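Local coordinates for protein serine protease pet (Escherichia coli, PDB 4OM9) that is a secreted serine protease of the autotransporter family, an enterotoxin of enteroaggregative E. coli that probably cleaves host alpha-fodrin, at residues M3-L14 / G153-K161; L414-F424 / N437-A445. All blocks are in the same frame, centred on the assembly; numbering follows the deposited sequence.

How the interactions relate
Both contacts lie within one chain and do not touch: their centres are about 40 Å apart and their nearest atoms about 19 Å. Interaction 1 belongs to the protease part and ties the first ordered residues to a tight hairpin, partly buried, with Phe157 inside and the polar turn residue Ser158 exposed. Interaction 2 is the more buried and joins neighbouring turns of the beta-helix. Backbone bonds and aromatic rings serve in both. In 3-14 / 153-161 a serine hydroxyl takes part directly in the polar bonding, whereas in 414-424 / 437-445 three well-bonded waters bridge the backbones and one glutamine, and parallel strands meet.

Interaction 1: M3-L14 / G153-K161; sequences MDISKAWARDYL and GNTTFSGIK
Backbone bonds set the register between Met3 and the hairpin. Met3 N donates to Thr156 O at 2.9 Å, and Met3 O receives Ser158 N at 2.7 Å in a nearly straight bond (175° at the hydrogen). Phe157, between these two bonds, starts a type I' turn that ends at Ile160.

The side-chain polar contact centres on Ser158. Its OG accepts from Ile5 N at 2.8 Å, while Asp4 OD1 lies 3.1 Å from the same OG. Asp4 OD1 accepts Ser6 N and Ser6 OG from one face of its plane, the former bond making an Asx turn; Asp4 OD2 forms a salt bridge with Lys236.

The apolar part gathers round the Phe157 ring. Met3 runs alongside it, pointing the same way, and the bend at its last torsion (chi3 -62°) carries CE to 3.4 Å from Phe157 CE1. Met3 SD makes an oblique Met-aromatic contact, 4.7 Å from the Phe157 ring centroid. Ala10 CB also approaches obliquely, 3.4 Å from Phe157 CD1. Ile5 CG2 instead sits at the ring edge, 3.9 Å from Phe157 CD1, and Ile547 of helix 543-550 adds a further neighbour. Met3 CG, for its part, lies over one face of the Tyr13 ring, whose hydroxyl donates to Asp4 O.

The chemistry is thus divided: main-chain bonds and the serine hydroxyl fix the extended N-terminal residues against the hairpin, and the buried phenyl ring brings hairpin, N-terminal residues and first helix together within the protease part.

Interaction 2: L414-F424 / N437-A445; sequences LGEGDYAGIFF and NQTFKKIAA
With CG of Tyr419 opposite its carbonyl carbon (chi1 -45°), the phenol runs alongside Lys442, both side chains pointing the same way. Phe440 takes a similar first torsion, -53°, which turns its ring toward Ala420 and Ile422. Tyr419 CE1 lies 3.6 Å from Lys442 CB, and the lysine chain continues along the phenol toward its hydroxyl. Lys442 O comes to the edge of the tyrosine ring and also receives a CA-H...O contact from Tyr419. Asp418 O accepts Lys442 N at 3.0 Å.

The Phe440 ring has Ile422 CG2 at its edge, 3.9 Å from Phe440 CE2, and Ala420 CB approaching obliquely. Ile443 CG1 lies over one face, toward the rim, while Leu463 on strand 461-465 packs against the side chain too. Ala444 CB touches two other rings, 3.6 Å from Phe423 CD2 and 3.7 Å from Tyr419 CD1. Beyond it, Ala444 O takes Phe424 N at 3.0 Å.

Waters complete the polar joins. One gives hydrogens to Tyr419 O and Ile422 O and accepts from Ala444 N, satisfying three main-chain atoms at once. Two more link the Gln438 amide to the other segment: its OE1 through water to Leu414 N, and its NE2 through water to Gly415 O.

Strand 422-424 runs parallel to the weakly bonded strand about 444-445, the Phe424 - Ala445 pair carrying the register, with 397-399 on its other side. Such stacking of parallel strands in successive turns, with rings and aliphatic groups packed inside, is characteristic of the beta-helix of autotransporter passenger domains.

Interaction 1: M3-L14 / G153-K161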
loop_
_atom_site.group_PDB
_atom_site.type_symbol
_atom_site.label_atom_id
_atom_site.label_comp_id
_atom_site.label_asym_id
_atom_site.label_seq_id
_atom_site.Cartn_x
_atom_site.Cartn_y
_atom_site.Cartn_z
ATOM N N MET A 3 27.557 10.156 -17.870
ATOM C CA MET A 3 26.644 9.016 -17.869
ATOM C C MET A 3 26.313 8.510 -19.279
ATOM O O MET A 3 25.962 9.282 -20.175
ATOM C CB MET A 3 25.341 9.374 -17.145
ATOM C CG MET A 3 25.324 9.096 -15.649
ATOM S SD MET A 3 23.942 9.916 -14.782
ATOM C CE MET A 3 24.302 11.643 -15.089
ATOM N N ASP A 4 26.401 7.201 -19.468
ATOM C CA ASP A 4 26.066 6.602 -20.752
ATOM C C ASP A 4 24.639 6.039 -20.761
ATOM O O ASP A 4 24.336 5.062 -20.077
ATOM C CB ASP A 4 27.080 5.510 -21.087
ATOM C CG ASP A 4 26.773 4.791 -22.385
ATOM O OD1 ASP A 4 25.930 5.267 -23.181
ATOM O OD2 ASP A 4 27.393 3.734 -22.609
ATOM N N ILE A 5 23.773 6.651 -21.561
ATOM C CA ILE A 5 22.383 6.228 -21.619
ATOM C C ILE A 5 22.041 5.484 -22.912
ATOM O O ILE A 5 20.897 5.492 -23.355
ATOM C CB ILE A 5 21.437 7.438 -21.438
ATOM C CG1 ILE A 5 21.603 8.449 -22.575
ATOM C CG2 ILE A 5 21.717 8.112 -20.095
ATOM C CD1 ILE A 5 20.501 9.515 -22.639
ATOM N N SER A 6 23.034 4.817 -23.501
ATOM C CA SER A 6 22.804 4.050 -24.724
ATOM C C SER A 6 22.035 2.785 -24.396
ATOM O O SER A 6 21.205 2.325 -25.179
ATOM C CB SER A 6 24.128 3.707 -25.436
ATOM O OG SER A 6 24.980 2.896 -24.640
ATOM N N LYS A 7 22.315 2.227 -23.227
ATOM C CA LYS A 7 21.590 1.061 -22.757
ATOM C C LYS A 7 20.572 1.482 -21.710
ATOM O O LYS A 7 19.370 1.241 -21.863
ATOM C CB LYS A 7 22.537 0.020 -22.169
ATOM C CG LYS A 7 23.300 -0.803 -23.207
ATOM C CD LYS A 7 24.520 -0.066 -23.712
ATOM C CE LYS A 7 25.351 -0.937 -24.659
ATOM N NZ LYS A 7 25.895 -2.161 -24.000
ATOM N N ALA A 8 21.065 2.124 -20.651
ATOM C CA ALA A 8 20.248 2.447 -19.494
ATOM C C ALA A 8 19.490 3.741 -19.703
ATOM O O ALA A 8 19.922 4.608 -20.448
ATOM C CB ALA A 8 21.114 2.548 -18.253
ATOM N N TRP A 9 18.359 3.879 -19.032
ATOM C CA TRP A 9 17.681 5.171 -19.020
ATOM C C TRP A 9 18.411 6.172 -18.130
ATOM O O TRP A 9 19.017 5.811 -17.115
ATOM C CB TRP A 9 16.246 5.029 -18.544
ATOM C CG TRP A 9 15.296 4.716 -19.608
ATOM C CD1 TRP A 9 14.420 5.574 -20.200
ATOM C CD2 TRP A 9 15.088 3.441 -20.215
ATOM N NE1 TRP A 9 13.687 4.913 -21.146
ATOM C CE2 TRP A 9 14.071 3.596 -21.169
ATOM C CE3 TRP A 9 15.670 2.178 -20.043
ATOM C CZ2 TRP A 9 13.613 2.541 -21.954
ATOM C CZ3 TRP A 9 15.218 1.129 -20.815
ATOM C CH2 TRP A 9 14.203 1.316 -21.765
ATOM N N ALA A 10 18.333 7.436 -18.518
ATOM C CA ALA A 10 19.002 8.504 -17.811
ATOM C C ALA A 10 18.543 8.537 -16.346
ATOM O O ALA A 10 19.345 8.711 -15.432
ATOM C CB ALA A 10 18.732 9.836 -18.512
ATOM N N ARG A 11 17.248 8.314 -16.146
ATOM C CA ARG A 11 16.618 8.401 -14.835
ATOM C C ARG A 11 17.100 7.266 -13.929
ATOM O O ARG A 11 17.032 7.354 -12.687
ATOM C CB ARG A 11 15.092 8.377 -15.006
ATOM C CG ARG A 11 14.283 8.135 -13.757
ATOM C CD ARG A 11 12.805 8.252 -14.058
ATOM N NE ARG A 11 12.132 6.967 -13.943
ATOM C CZ ARG A 11 10.810 6.820 -13.959
ATOM N NH1 ARG A 11 10.028 7.884 -14.077
ATOM N NH2 ARG A 11 10.267 5.618 -13.841
ATOM N N ASP A 12 17.617 6.209 -14.554
ATOM C CA ASP A 12 18.086 5.049 -13.805
ATOM C C ASP A 12 19.287 5.357 -12.897
ATOM O O ASP A 12 19.348 4.882 -11.758
ATOM C CB ASP A 12 18.435 3.911 -14.765
ATOM C CG ASP A 12 17.207 3.313 -15.424
ATOM O OD1 ASP A 12 16.110 3.429 -14.835
ATOM O OD2 ASP A 12 17.336 2.709 -16.518
ATOM N N TYR A 13 20.242 6.137 -13.399
ATOM C CA TYR A 13 21.382 6.525 -12.584
ATOM C C TYR A 13 20.945 7.363 -11.391
ATOM O O TYR A 13 21.508 7.252 -10.308
ATOM C CB TYR A 13 22.407 7.303 -13.412
ATOM C CG TYR A 13 23.085 6.505 -14.501
ATOM C CD1 TYR A 13 24.226 5.755 -14.229
ATOM C CD2 TYR A 13 22.591 6.507 -15.805
ATOM C CE1 TYR A 13 24.863 5.018 -15.227
ATOM C CE2 TYR A 13 23.209 5.774 -16.808
ATOM C CZ TYR A 13 24.352 5.035 -16.516
ATOM O OH TYR A 13 24.973 4.306 -17.509
ATOM N N LEU A 14 19.942 8.200 -11.609
ATOM C CA LEU A 14 19.405 9.098 -10.586
ATOM C C LEU A 14 18.603 8.344 -9.538
ATOM O O LEU A 14 18.733 8.604 -8.345
ATOM C CB LEU A 14 18.525 10.149 -11.240
ATOM C CG LEU A 14 19.148 11.423 -11.803
ATOM C CD1 LEU A 14 20.502 11.198 -12.365
ATOM C CD2 LEU A 14 18.255 12.017 -12.859
ATOM N N GLY A 153 28.628 15.852 -9.994
ATOM C CA GLY A 153 29.508 16.673 -10.810
ATOM C C GLY A 153 28.831 17.279 -12.032
ATOM O O GLY A 153 27.622 17.223 -12.170
ATOM N N ASN A 154 29.618 17.882 -12.915
ATOM C CA ASN A 154 29.105 18.417 -14.166
ATOM C C ASN A 154 28.449 17.286 -14.930
ATOM O O ASN A 154 29.089 16.281 -15.245
ATOM C CB ASN A 154 30.223 19.049 -14.989
ATOM C CG ASN A 154 29.711 20.093 -15.959
ATOM O OD1 ASN A 154 28.537 20.096 -16.331
ATOM N ND2 ASN A 154 30.593 20.986 -16.379
ATOM N N THR A 155 27.164 17.441 -15.214
ATOM C CA THR A 155 26.353 16.286 -15.543
ATOM C C THR A 155 26.062 16.180 -17.028
ATOM O O THR A 155 25.700 17.152 -17.684
ATOM C CB THR A 155 25.040 16.319 -14.728
ATOM O OG1 THR A 155 25.344 16.099 -13.351
ATOM C CG2 THR A 155 24.066 15.237 -15.202
ATOM N N THR A 156 26.229 14.972 -17.545
ATOM C CA THR A 156 26.073 14.707 -18.968
ATOM C C THR A 156 25.425 13.355 -19.168
ATOM O O THR A 156 25.742 12.403 -18.447
ATOM C CB THR A 156 27.430 14.721 -19.712
ATOM O OG1 THR A 156 28.135 15.927 -19.409
ATOM C CG2 THR A 156 27.223 14.647 -21.218
ATOM N N PHE A 157 24.529 13.284 -20.152
ATOM C CA PHE A 157 23.848 12.046 -20.538
ATOM C C PHE A 157 24.142 11.751 -22.008
ATOM O O PHE A 157 23.556 12.383 -22.876
ATOM C CB PHE A 157 22.318 12.148 -20.336
ATOM C CG PHE A 157 21.897 12.439 -18.924
ATOM C CD1 PHE A 157 21.742 11.414 -18.003
ATOM C CD2 PHE A 157 21.635 13.745 -18.514
ATOM C CE1 PHE A 157 21.334 11.690 -16.688
ATOM C CE2 PHE A 157 21.232 14.028 -17.205
ATOM C CZ PHE A 157 21.087 13.003 -16.292
ATOM N N SER A 158 25.039 10.799 -22.271
ATOM C CA SER A 158 25.494 10.467 -23.633
ATOM C C SER A 158 25.564 11.676 -24.547
ATOM O O SER A 158 24.829 11.759 -25.534
ATOM C CB SER A 158 24.580 9.419 -24.280
ATOM O OG SER A 158 24.792 8.140 -23.715
ATOM N N GLY A 159 26.402 12.637 -24.194
ATOM C CA GLY A 159 26.607 13.774 -25.066
ATOM C C GLY A 159 25.532 14.837 -24.991
ATOM O O GLY A 159 25.565 15.805 -25.741
ATOM N N ILE A 160 24.563 14.656 -24.102
ATOM C CA ILE A 160 23.661 15.755 -23.765
ATOM C C ILE A 160 24.261 16.487 -22.567
ATOM O O ILE A 160 24.393 15.918 -21.482
ATOM C CB ILE A 160 22.243 15.282 -23.439
ATOM C CG1 ILE A 160 21.563 14.704 -24.686
ATOM C CG2 ILE A 160 21.426 16.432 -22.880
ATOM C CD1 ILE A 160 20.132 14.255 -24.433
ATOM N N LYS A 161 24.658 17.734 -22.789
ATOM C CA LYS A 161 25.296 18.527 -21.750
ATOM C C LYS A 161 24.272 19.396 -21.040
ATOM O O LYS A 161 23.706 20.320 -21.626
ATOM C CB LYS A 161 26.407 19.392 -22.339
ATOM C CG LYS A 161 27.228 18.677 -23.403
ATOM C CD LYS A 161 28.334 19.551 -23.986
ATOM C CE LYS A 161 29.600 19.468 -23.152
ATOM N NZ LYS A 161 30.775 20.094 -23.835
#

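Interaction 2: L414-F424 / N437-A445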
loop_
_atom_site.group_PDB
_atom_site.type_symbol
_atom_site.label_atom_id
_atom_site.label_comp_id
_atom_site.label_asym_id
_atom_site.label_seq_id
_atom_site.Cartn_x
_atom_site.Cartn_y
_atom_site.Cartn_z
ATOM N N LEU A 414 0.795 20.439 20.457
ATOM C CA LEU A 414 1.281 20.754 19.115
ATOM C C LEU A 414 1.047 22.222 18.816
ATOM O O LEU A 414 0.577 22.963 19.685
ATOM C CB LEU A 414 0.624 19.856 18.052
ATOM C CG LEU A 414 1.336 18.517 17.823
ATOM C CD1 LEU A 414 0.562 17.576 16.846
ATOM C CD2 LEU A 414 2.814 18.678 17.366
ATOM N N GLY A 415 1.396 22.642 17.603
ATOM C CA GLY A 415 1.420 24.045 17.234
ATOM C C GLY A 415 0.203 24.555 16.490
ATOM O O GLY A 415 -0.821 23.883 16.410
ATOM N N GLU A 416 0.325 25.754 15.926
ATOM C CA GLU A 416 -0.790 26.409 15.243
ATOM C C GLU A 416 -0.743 26.176 13.738
ATOM O O GLU A 416 0.261 25.697 13.216
ATOM C CB GLU A 416 -0.777 27.916 15.526
ATOM C CG GLU A 416 -0.722 28.263 17.020
ATOM C CD GLU A 416 -0.630 29.760 17.288
ATOM O OE1 GLU A 416 -0.809 30.158 18.461
ATOM O OE2 GLU A 416 -0.376 30.532 16.333
ATOM N N GLY A 417 -1.826 26.545 13.052
ATOM C CA GLY A 417 -1.893 26.455 11.605
ATOM C C GLY A 417 -2.449 25.140 11.079
ATOM O O GLY A 417 -2.695 24.200 11.831
ATOM N N ASP A 418 -2.657 25.075 9.776
ATOM C CA ASP A 418 -3.219 23.879 9.155
ATOM C C ASP A 418 -2.490 22.572 9.492
ATOM O O ASP A 418 -3.119 21.512 9.564
ATOM C CB ASP A 418 -3.259 24.070 7.642
ATOM C CG ASP A 418 -4.093 25.267 7.239
ATOM O OD1 ASP A 418 -4.855 25.776 8.090
ATOM O OD2 ASP A 418 -3.996 25.691 6.071
ATOM N N TYR A 419 -1.180 22.637 9.714
ATOM C CA TYR A 419 -0.430 21.410 9.931
ATOM C C TYR A 419 -0.102 21.127 11.392
ATOM O O TYR A 419 0.664 20.213 11.673
ATOM C CB TYR A 419 0.862 21.423 9.094
ATOM C CG TYR A 419 0.645 21.881 7.665
ATOM C CD1 TYR A 419 0.051 21.047 6.720
ATOM C CD2 TYR A 419 0.989 23.158 7.275
ATOM C CE1 TYR A 419 -0.164 21.478 5.415
ATOM C CE2 TYR A 419 0.780 23.596 5.982
ATOM C CZ TYR A 419 0.202 22.763 5.059
ATOM O OH TYR A 419 0.019 23.221 3.771
ATOM N N ALA A 420 -0.688 21.887 12.320
ATOM C CA ALA A 420 -0.419 21.715 13.754
ATOM C C ALA A 420 1.079 21.822 14.033
ATOM O O ALA A 420 1.604 21.219 14.980
ATOM C CB ALA A 420 -0.963 20.387 14.253
ATOM N N GLY A 421 1.764 22.582 13.183
ATOM C CA GLY A 421 3.164 22.895 13.374
ATOM C C GLY A 421 4.123 21.719 13.436
ATOM O O GLY A 421 5.126 21.796 14.139
ATOM N N ILE A 422 3.830 20.642 12.709
ATOM C CA ILE A 422 4.779 19.546 12.609
ATOM C C ILE A 422 4.905 19.061 11.152
ATOM O O ILE A 422 3.949 19.058 10.357
ATOM C CB ILE A 422 4.400 18.395 13.584
ATOM C CG1 ILE A 422 5.466 17.288 13.558
ATOM C CG2 ILE A 422 2.981 17.872 13.327
ATOM C CD1 ILE A 422 5.452 16.371 14.765
ATOM N N PHE A 423 6.128 18.714 10.793
ATOM C CA PHE A 423 6.502 18.502 9.407
ATOM C C PHE A 423 7.459 17.339 9.398
ATOM O O PHE A 423 8.345 17.260 10.247
ATOM C CB PHE A 423 7.136 19.763 8.796
ATOM C CG PHE A 423 6.267 20.990 8.914
ATOM C CD1 PHE A 423 6.241 21.735 10.094
ATOM C CD2 PHE A 423 5.455 21.387 7.855
ATOM C CE1 PHE A 423 5.410 22.846 10.218
ATOM C CE2 PHE A 423 4.625 22.498 7.970
ATOM C CZ PHE A 423 4.606 23.227 9.149
ATOM N N PHE A 424 7.249 16.423 8.456
ATOM C CA PHE A 424 8.022 15.206 8.371
ATOM C C PHE A 424 8.660 15.149 7.003
ATOM O O PHE A 424 7.934 14.976 6.034
ATOM C CB PHE A 424 7.145 13.969 8.555
ATOM C CG PHE A 424 6.180 14.032 9.723
ATOM C CD1 PHE A 424 4.995 14.741 9.632
ATOM C CD2 PHE A 424 6.426 13.307 10.878
ATOM C CE1 PHE A 424 4.109 14.786 10.705
ATOM C CE2 PHE A 424 5.529 13.328 11.949
ATOM C CZ PHE A 424 4.381 14.077 11.871
ATOM N N ASN A 437 -6.224 13.589 21.740
ATOM C CA ASN A 437 -6.889 13.801 20.460
ATOM C C ASN A 437 -6.202 14.947 19.738
ATOM O O ASN A 437 -5.922 15.980 20.345
ATOM C CB ASN A 437 -8.385 14.120 20.644
ATOM C CG ASN A 437 -9.157 13.026 21.414
ATOM O OD1 ASN A 437 -8.840 11.841 21.339
ATOM N ND2 ASN A 437 -10.193 13.441 22.147
ATOM N N GLN A 438 -5.912 14.786 18.460
ATOM C CA GLN A 438 -5.288 15.856 17.694
ATOM C C GLN A 438 -5.979 16.067 16.357
ATOM O O GLN A 438 -6.385 15.125 15.690
ATOM C CB GLN A 438 -3.801 15.582 17.453
ATOM C CG GLN A 438 -3.121 16.670 16.595
ATOM C CD GLN A 438 -2.939 18.006 17.338
ATOM O OE1 GLN A 438 -2.538 18.023 18.510
ATOM N NE2 GLN A 438 -3.227 19.128 16.655
ATOM N N THR A 439 -6.100 17.332 15.986
ATOM C CA THR A 439 -6.759 17.733 14.759
ATOM C C THR A 439 -5.773 18.370 13.810
ATOM O O THR A 439 -4.984 19.219 14.212
ATOM C CB THR A 439 -7.877 18.743 15.033
ATOM O OG1 THR A 439 -8.830 18.172 15.940
ATOM C CG2 THR A 439 -8.546 19.164 13.728
ATOM N N PHE A 440 -5.821 17.953 12.555
ATOM C CA PHE A 440 -5.103 18.626 11.496
ATOM C C PHE A 440 -6.084 19.031 10.401
ATOM O O PHE A 440 -6.962 18.252 10.013
ATOM C CB PHE A 440 -4.021 17.730 10.866
ATOM C CG PHE A 440 -3.052 17.107 11.839
ATOM C CD1 PHE A 440 -3.410 15.998 12.585
ATOM C CD2 PHE A 440 -1.732 17.569 11.917
ATOM C CE1 PHE A 440 -2.505 15.395 13.441
ATOM C CE2 PHE A 440 -0.818 16.972 12.759
ATOM C CZ PHE A 440 -1.207 15.884 13.528
ATOM N N LYS A 441 -5.938 20.238 9.894
ATOM C CA LYS A 441 -6.484 20.555 8.603
ATOM C C LYS A 441 -5.784 19.643 7.569
ATOM O O LYS A 441 -6.426 19.078 6.684
ATOM C CB LYS A 441 -6.252 22.025 8.292
ATOM C CG LYS A 441 -7.043 22.585 7.142
ATOM C CD LYS A 441 -8.172 23.490 7.634
ATOM C CE LYS A 441 -8.614 24.427 6.509
ATOM N NZ LYS A 441 -8.695 23.717 5.179
ATOM N N LYS A 442 -4.461 19.499 7.721
ATOM C CA LYS A 442 -3.605 18.683 6.848
ATOM C C LYS A 442 -2.375 18.172 7.613
ATOM O O LYS A 442 -1.749 18.934 8.353
ATOM C CB LYS A 442 -3.142 19.481 5.621
ATOM C CG LYS A 442 -4.160 19.574 4.503
ATOM C CD LYS A 442 -3.615 20.300 3.278
ATOM C CE LYS A 442 -3.539 21.809 3.489
ATOM N NZ LYS A 442 -3.515 22.538 2.187
ATOM N N ILE A 443 -2.035 16.892 7.456
ATOM C CA ILE A 443 -0.758 16.414 7.980
ATOM C C ILE A 443 0.339 16.648 6.953
ATOM O O ILE A 443 0.218 16.198 5.811
ATOM C CB ILE A 443 -0.759 14.927 8.312
ATOM C CG1 ILE A 443 -1.878 14.582 9.269
ATOM C CG2 ILE A 443 0.591 14.532 8.897
ATOM C CD1 ILE A 443 -2.488 13.176 8.993
ATOM N N ALA A 444 1.408 17.333 7.349
ATOM C CA ALA A 444 2.494 17.611 6.421
ATOM C C ALA A 444 3.564 16.510 6.421
ATOM O O ALA A 444 4.630 16.644 7.050
ATOM C CB ALA A 444 3.118 18.949 6.726
ATOM N N ALA A 445 3.273 15.441 5.671
ATOM C CA ALA A 445 4.105 14.250 5.604
ATOM C C ALA A 445 4.543 14.081 4.179
ATOM O O ALA A 445 3.704 14.237 3.299
ATOM C CB ALA A 445 3.325 13.036 6.081
HETATM O O HOH W 1 -2.096 20.519 19.856
HETATM O O HOH W 2 -2.351 21.854 17.579
HETATM O O HOH W 3 -6.809 26.445 4.560
HETATM O O HOH W 4 1.515 18.215 10.118
#